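Local coordinates for Phosphoglucomutase/phosphomannomutase family protein (Burkholderia thailandensis, PDB 3UW2) that probably moves a phosphoryl group between positions of a phosphorylated hexose, as a metal-dependent member of the phosphohexose mutase family, at residues D63-R72 with R119-S130. Residues are numbered along the deposited sequence; the frame is centred on the assembly and turned at random.
With EDO (1,2-ethanediol), chain C; EDO (1,2-ethanediol), chain E.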
ATOM      1  N   ASP A  63     -22.301  -5.487  13.942  1.00 37.04           N
ATOM      2  CA  ASP A  63     -23.104  -6.570  13.398  1.00 35.52           C
ATOM      3  C   ASP A  63     -23.021  -6.798  11.876  1.00 33.78           C
ATOM      4  O   ASP A  63     -23.874  -7.511  11.342  1.00 33.64           O
ATOM      5  CB  ASP A  63     -24.573  -6.420  13.790  1.00 41.07           C
ATOM      6  CG  ASP A  63     -25.207  -5.178  13.193  1.00 41.36           C
ATOM      7  OD1 ASP A  63     -24.492  -4.357  12.535  1.00 42.48           O
ATOM      8  OD2 ASP A  63     -26.435  -5.028  13.396  1.00 50.14           O
ATOM      9  N   ALA A  64     -22.026  -6.217  11.193  1.00 29.71           N
ATOM     10  CA  ALA A  64     -21.973  -6.303   9.751  1.00 27.63           C
ATOM     11  C   ALA A  64     -20.539  -6.144   9.255  1.00 28.33           C
ATOM     12  O   ALA A  64     -19.760  -5.462   9.869  1.00 25.79           O
ATOM     13  CB  ALA A  64     -22.867  -5.267   9.081  1.00 30.08           C
ATOM     14  N   VAL A  65     -20.246  -6.757   8.107  1.00 26.31           N
ATOM     15  CA  VAL A  65     -18.952  -6.689   7.502  1.00 24.59           C
ATOM     16  C   VAL A  65     -19.147  -6.655   5.984  1.00 26.35           C
ATOM     17  O   VAL A  65     -19.917  -7.477   5.412  1.00 28.10           O
ATOM     18  CB  VAL A  65     -18.100  -7.945   7.849  1.00 24.74           C
ATOM     19  CG1 VAL A  65     -16.765  -7.855   7.101  1.00 24.11           C
ATOM     20  CG2 VAL A  65     -17.764  -7.966   9.353  1.00 25.11           C
ATOM     21  N   VAL A  66     -18.438  -5.741   5.322  1.00 25.03           N
ATOM     22  CA  VAL A  66     -18.356  -5.734   3.865  1.00 25.48           C
ATOM     23  C   VAL A  66     -17.320  -6.773   3.423  1.00 28.38           C
ATOM     24  O   VAL A  66     -16.219  -6.865   4.035  1.00 26.33           O
ATOM     25  CB  VAL A  66     -17.826  -4.341   3.419  1.00 26.73           C
ATOM     26  CG1 VAL A  66     -17.475  -4.283   1.928  1.00 24.92           C
ATOM     27  CG2 VAL A  66     -18.874  -3.295   3.694  1.00 28.25           C
ATOM     28  N   VAL A  67     -17.600  -7.530   2.353  1.00 26.50           N
ATOM     29  CA  VAL A  67     -16.546  -8.402   1.793  1.00 26.14           C
ATOM     30  C   VAL A  67     -16.316  -8.076   0.312  1.00 26.31           C
ATOM     31  O   VAL A  67     -17.197  -7.584  -0.327  1.00 25.02           O
ATOM     32  CB  VAL A  67     -16.839  -9.920   1.926  1.00 27.18           C
ATOM     33  CG1 VAL A  67     -16.977 -10.311   3.388  1.00 25.42           C
ATOM     34  CG2 VAL A  67     -18.081 -10.305   1.132  1.00 24.36           C
ATOM     35  N   ALA A  68     -15.097  -8.298  -0.203  1.00 24.91           N
ATOM     36  CA  ALA A  68     -14.781  -8.003  -1.580  1.00 25.44           C
ATOM     37  C   ALA A  68     -13.647  -8.956  -1.959  1.00 25.92           C
ATOM     38  O   ALA A  68     -13.030  -9.584  -1.073  1.00 23.38           O
ATOM     39  CB  ALA A  68     -14.315  -6.516  -1.715  1.00 26.10           C
ATOM     40  N   ARG A  69     -13.382  -9.046  -3.255  1.00 24.91           N
ATOM     41  CA  ARG A  69     -12.294  -9.897  -3.731  1.00 25.96           C
ATOM     42  C   ARG A  69     -11.570  -9.250  -4.891  1.00 24.52           C
ATOM     43  O   ARG A  69     -12.145  -8.382  -5.595  1.00 22.25           O
ATOM     44  CB  ARG A  69     -12.860 -11.302  -4.112  1.00 25.75           C
ATOM     45  CG  ARG A  69     -13.889 -11.232  -5.253  1.00 28.55           C
ATOM     46  CD  ARG A  69     -14.169 -12.671  -5.725  1.00 26.97           C
ATOM     47  NE  ARG A  69     -15.089 -12.704  -6.844  1.00 25.46           N
ATOM     48  CZ  ARG A  69     -14.769 -12.683  -8.152  1.00 29.87           C
ATOM     49  NH1 ARG A  69     -13.486 -12.592  -8.632  1.00 27.28           N
ATOM     50  NH2 ARG A  69     -15.776 -12.762  -9.006  1.00 31.83           N
ATOM     51  N   ASP A  70     -10.316  -9.682  -5.143  1.00 23.28           N
ATOM     52  CA  ASP A  70      -9.663  -9.255  -6.368  1.00 22.61           C
ATOM     53  C   ASP A  70      -9.990 -10.258  -7.487  1.00 26.55           C
ATOM     54  O   ASP A  70     -10.953 -10.999  -7.352  1.00 27.27           O
ATOM     55  CB  ASP A  70      -8.148  -9.124  -6.176  1.00 23.13           C
ATOM     56  CG  ASP A  70      -7.459 -10.439  -5.881  1.00 24.55           C
ATOM     57  OD1 ASP A  70      -8.083 -11.555  -5.990  1.00 24.82           O
ATOM     58  OD2 ASP A  70      -6.190 -10.387  -5.647  1.00 26.22           O
ATOM     59  N   GLY A  71      -9.204 -10.306  -8.577  1.00 26.52           N
ATOM     60  CA  GLY A  71      -9.599 -11.157  -9.695  1.00 26.88           C
ATOM     61  C   GLY A  71      -8.888 -12.515  -9.827  1.00 29.03           C
ATOM     62  O   GLY A  71      -8.667 -13.025 -10.976  1.00 27.39           O
ATOM     63  N   ARG A  72      -8.532 -13.084  -8.670  1.00 25.85           N
ATOM     64  CA  ARG A  72      -7.828 -14.328  -8.628  1.00 26.95           C
ATOM     65  C   ARG A  72      -8.780 -15.508  -8.824  1.00 28.55           C
ATOM     66  O   ARG A  72      -9.980 -15.414  -8.512  1.00 26.61           O
ATOM     67  CB  ARG A  72      -7.028 -14.442  -7.319  1.00 26.88           C
ATOM     68  CG  ARG A  72      -5.747 -13.605  -7.367  1.00 26.30           C
ATOM     69  CD  ARG A  72      -5.110 -13.343  -5.966  1.00 29.51           C
ATOM     70  NE  ARG A  72      -3.953 -12.427  -6.177  1.00 26.64           N
ATOM     71  CZ  ARG A  72      -2.710 -12.782  -6.450  1.00 31.33           C
ATOM     72  NH1 ARG A  72      -2.317 -14.071  -6.478  1.00 28.02           N
ATOM     73  NH2 ARG A  72      -1.843 -11.807  -6.718  1.00 31.24           N
ATOM     74  N   ARG A 119     -27.292   1.944   5.096  1.00 38.48           N
ATOM     75  CA  ARG A 119     -26.681   1.330   6.246  1.00 39.57           C
ATOM     76  C   ARG A 119     -25.186   1.644   6.203  1.00 37.83           C
ATOM     77  O   ARG A 119     -24.564   1.707   5.131  1.00 34.55           O
ATOM     78  CB  ARG A 119     -26.947  -0.196   6.263  1.00 39.25           C
ATOM     79  CG  ARG A 119     -26.341  -0.966   7.432  1.00 40.89           C
ATOM     80  CD  ARG A 119     -26.731  -2.466   7.399  1.00 43.72           C
ATOM     81  NE  ARG A 119     -26.306  -3.179   8.622  1.00 44.13           N
ATOM     82  CZ  ARG A 119     -26.585  -4.459   8.926  1.00 44.34           C
ATOM     83  NH1 ARG A 119     -27.295  -5.230   8.112  1.00 42.56           N
ATOM     84  NH2 ARG A 119     -26.146  -4.988  10.062  1.00 45.14           N
ATOM     85  N   ARG A 120     -24.648   1.895   7.375  1.00 35.55           N
ATOM     86  CA  ARG A 120     -23.252   2.195   7.493  1.00 40.05           C
ATOM     87  C   ARG A 120     -22.546   0.934   8.013  1.00 34.88           C
ATOM     88  O   ARG A 120     -22.973   0.372   9.048  1.00 34.78           O
ATOM     89  CB  ARG A 120     -23.131   3.402   8.438  1.00 40.89           C
ATOM     90  CG  ARG A 120     -21.727   3.976   8.583  1.00 43.78           C
ATOM     91  CD  ARG A 120     -21.099   4.602   7.328  1.00 44.33           C
ATOM     92  NE  ARG A 120     -19.795   5.126   7.755  1.00 43.10           N
ATOM     93  CZ  ARG A 120     -18.671   4.403   7.778  1.00 42.09           C
ATOM     94  NH1 ARG A 120     -18.682   3.160   7.318  1.00 35.13           N
ATOM     95  NH2 ARG A 120     -17.535   4.939   8.247  1.00 41.48           N
ATOM     96  N   VAL A 121     -21.499   0.454   7.324  1.00 34.64           N
ATOM     97  CA  VAL A 121     -20.843  -0.794   7.754  1.00 29.43           C
ATOM     98  C   VAL A 121     -19.343  -0.554   7.831  1.00 31.37           C
ATOM     99  O   VAL A 121     -18.703  -0.424   6.798  1.00 29.87           O
ATOM    100  CB  VAL A 121     -21.136  -1.971   6.774  1.00 29.87           C
ATOM    101  CG1 VAL A 121     -20.442  -3.273   7.205  1.00 26.63           C
ATOM    102  CG2 VAL A 121     -22.638  -2.265   6.605  1.00 29.23           C
ATOM    103  N   ASP A 122     -18.755  -0.545   9.014  1.00 29.42           N
ATOM    104  CA  ASP A 122     -17.419  -0.025   9.110  1.00 29.75           C
ATOM    105  C   ASP A 122     -16.347  -1.088   9.289  1.00 30.53           C
ATOM    106  O   ASP A 122     -15.181  -0.759   9.591  1.00 30.97           O
ATOM    107  CB  ASP A 122     -17.322   1.093  10.172  1.00 31.23           C
ATOM    108  CG  ASP A 122     -17.533   0.591  11.594  1.00 32.63           C
ATOM    109  OD1 ASP A 122     -17.968  -0.539  11.780  1.00 30.85           O
ATOM    110  OD2 ASP A 122     -17.255   1.363  12.523  1.00 37.95           O
ATOM    111  N   SER A 123     -16.680  -2.352   9.031  1.00 28.27           N
ATOM    112  CA  SER A 123     -15.579  -3.370   8.965  1.00 26.98           C
ATOM    113  C   SER A 123     -15.567  -3.994   7.559  1.00 25.93           C
ATOM    114  O   SER A 123     -16.602  -4.027   6.919  1.00 27.01           O
ATOM    115  CB  SER A 123     -15.823  -4.455  10.023  1.00 26.49           C
ATOM    116  OG  SER A 123     -15.880  -3.846  11.304  1.00 28.64           O
ATOM    117  N   CYS A 124     -14.420  -4.460   7.049  1.00 27.49           N
ATOM    118  CA  CYS A 124     -14.436  -5.149   5.740  1.00 26.10           C
ATOM    119  C   CYS A 124     -13.335  -6.115   5.673  1.00 27.78           C
ATOM    120  O   CYS A 124     -12.321  -5.941   6.383  1.00 27.59           O
ATOM    121  CB  CYS A 124     -14.277  -4.203   4.547  1.00 30.23           C
ATOM    122  SG  CYS A 124     -12.729  -3.259   4.531  1.00 36.08           S
ATOM    123  N   ILE A 125     -13.484  -7.089   4.792  1.00 24.92           N
ATOM    124  CA  ILE A 125     -12.379  -7.993   4.536  1.00 26.80           C
ATOM    125  C   ILE A 125     -12.279  -8.095   3.009  1.00 26.24           C
ATOM    126  O   ILE A 125     -13.267  -8.321   2.343  1.00 27.38           O
ATOM    127  CB  ILE A 125     -12.648  -9.390   5.114  1.00 26.10           C
ATOM    128  CG1 ILE A 125     -12.809  -9.305   6.628  1.00 23.89           C
ATOM    129  CG2 ILE A 125     -11.498 -10.325   4.753  1.00 24.08           C
ATOM    130  CD1 ILE A 125     -13.370 -10.608   7.226  1.00 25.10           C
ATOM    131  N   VAL A 126     -11.094  -7.898   2.469  1.00 25.52           N
ATOM    132  CA  VAL A 126     -10.909  -8.018   1.051  1.00 24.26           C
ATOM    133  C   VAL A 126     -10.126  -9.304   0.840  1.00 25.51           C
ATOM    134  O   VAL A 126      -9.056  -9.509   1.455  1.00 23.75           O
ATOM    135  CB  VAL A 126     -10.220  -6.766   0.425  1.00 25.85           C
ATOM    136  CG1 VAL A 126     -10.152  -6.947  -1.118  1.00 24.80           C
ATOM    137  CG2 VAL A 126     -11.028  -5.465   0.739  1.00 25.10           C
ATOM    138  N   VAL A 127     -10.656 -10.209  -0.001  1.00 24.07           N
ATOM    139  CA  VAL A 127      -9.847 -11.440  -0.273  1.00 22.96           C
ATOM    140  C   VAL A 127      -8.906 -11.132  -1.452  1.00 24.84           C
ATOM    141  O   VAL A 127      -9.381 -10.985  -2.605  1.00 24.34           O
ATOM    142  CB  VAL A 127     -10.834 -12.576  -0.683  1.00 22.90           C
ATOM    143  CG1 VAL A 127     -10.085 -13.899  -0.908  1.00 22.25           C
ATOM    144  CG2 VAL A 127     -11.925 -12.739   0.416  1.00 23.30           C
ATOM    145  N   THR A 128      -7.574 -11.065  -1.229  1.00 23.80           N
ATOM    146  CA  THR A 128      -6.734 -10.657  -2.272  1.00 23.44           C
ATOM    147  C   THR A 128      -5.322 -11.183  -1.924  1.00 25.40           C
ATOM    148  O   THR A 128      -4.962 -11.331  -0.740  1.00 24.72           O
ATOM    149  CB  THR A 128      -6.667  -9.111  -2.455  1.00 24.18           C
ATOM    150  OG1 THR A 128      -5.626  -8.812  -3.412  1.00 28.91           O
ATOM    151  CG2 THR A 128      -6.282  -8.468  -1.148  1.00 22.71           C
ATOM    152  N   GLY A 129      -4.627 -11.552  -2.976  1.00 27.53           N
ATOM    153  CA  GLY A 129      -3.211 -11.946  -2.946  1.00 27.58           C
ATOM    154  C   GLY A 129      -2.306 -10.848  -3.449  1.00 29.59           C
ATOM    155  O   GLY A 129      -1.067 -11.049  -3.580  1.00 30.19           O
ATOM    156  N   SER A 130      -2.890  -9.685  -3.721  1.00 29.73           N
ATOM    157  CA  SER A 130      -2.132  -8.452  -3.978  1.00 34.02           C
ATOM    158  C   SER A 130      -1.167  -8.592  -5.201  1.00 32.90           C
ATOM    159  O   SER A 130      -1.644  -8.872  -6.311  1.00 33.70           O
ATOM    160  CB  SER A 130      -1.488  -7.989  -2.622  1.00 40.10           C
ATOM    161  OG  SER A 130      -0.405  -7.100  -2.774  1.00 55.87           O
TER
HETATM  162  C1  EDO C 466     -12.834 -14.349 -11.409  1.00 50.93           C
HETATM  163  O1  EDO C 466     -12.713 -12.906 -11.456  1.00 42.12           O
HETATM  164  C2  EDO C 466     -11.500 -15.090 -11.518  1.00 45.54           C
HETATM  165  O2  EDO C 466     -10.643 -14.245 -12.289  1.00 41.80           O
HETATM  166  C1  EDO E 468     -20.921   8.785   8.605  1.00 64.50           C
HETATM  167  O1  EDO E 468     -21.210   7.399   8.422  1.00 59.35           O
HETATM  168  C2  EDO E 468     -19.710   8.848   9.513  1.00 64.96           C
HETATM  169  O2  EDO E 468     -18.583   8.197   8.911  1.00 60.88           O
HETATM  170  O   HOH W   1     -24.363  -2.251  10.431  1.00 54.87           O
HETATM  171  O   HOH W   2     -18.195  -3.655  12.077  1.00 37.23           O
HETATM  172  O   HOH W   3      -9.499 -13.236  -4.436  1.00 24.59           O
HETATM  173  O   HOH W   4      -4.482  -9.632  -7.418  1.00 30.35           O
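Strands 64-69 and 124-127 run parallel, 14° apart, and five backbone hydrogen bonds link the segments, the first Val66 N to Ser123 O, the last Asp70 N to Val127 O. On one face Val66 CB packs on Cys124 CB at 3.7 Å. Val121 sets CG1 opposite its own N (chi1 179°), against Ala64 CB (3.7 Å) and Val66 CG2. At the N-terminal end the extended Arg119 lays its guanidinium over Ala64 CB. Its NH2 makes a salt bridge to Asp63 OD1 at 3.0 Å (weak hydrogen bond), the guanidinium and carboxylate planes 69° apart; NH1 pairs with Asp92.

Past the strands, Asp70 OD2 accepts from Thr128 OG1 at 2.8 Å, above the carboxylate plane, and weakly from Gly129 N. Arg72 NE makes a weakly hydrogen-bonded salt bridge to the same oxygen, while Arg72 NH2 bonds Ser130 O (3.0 Å) and Asn132 O. These bonds hold the turn carrying Ser130, whose OG is covalently linked to a phosphate near the zinc ion, consistent with the family's phosphoserine.

Strand 92-98 pairs with 64-69 on its other edge. Helices 43-59 and 75-88 cover the face of Val65, Val67 and Ile125; helix 101-107 covers that of Val66, Cys124 and Val126.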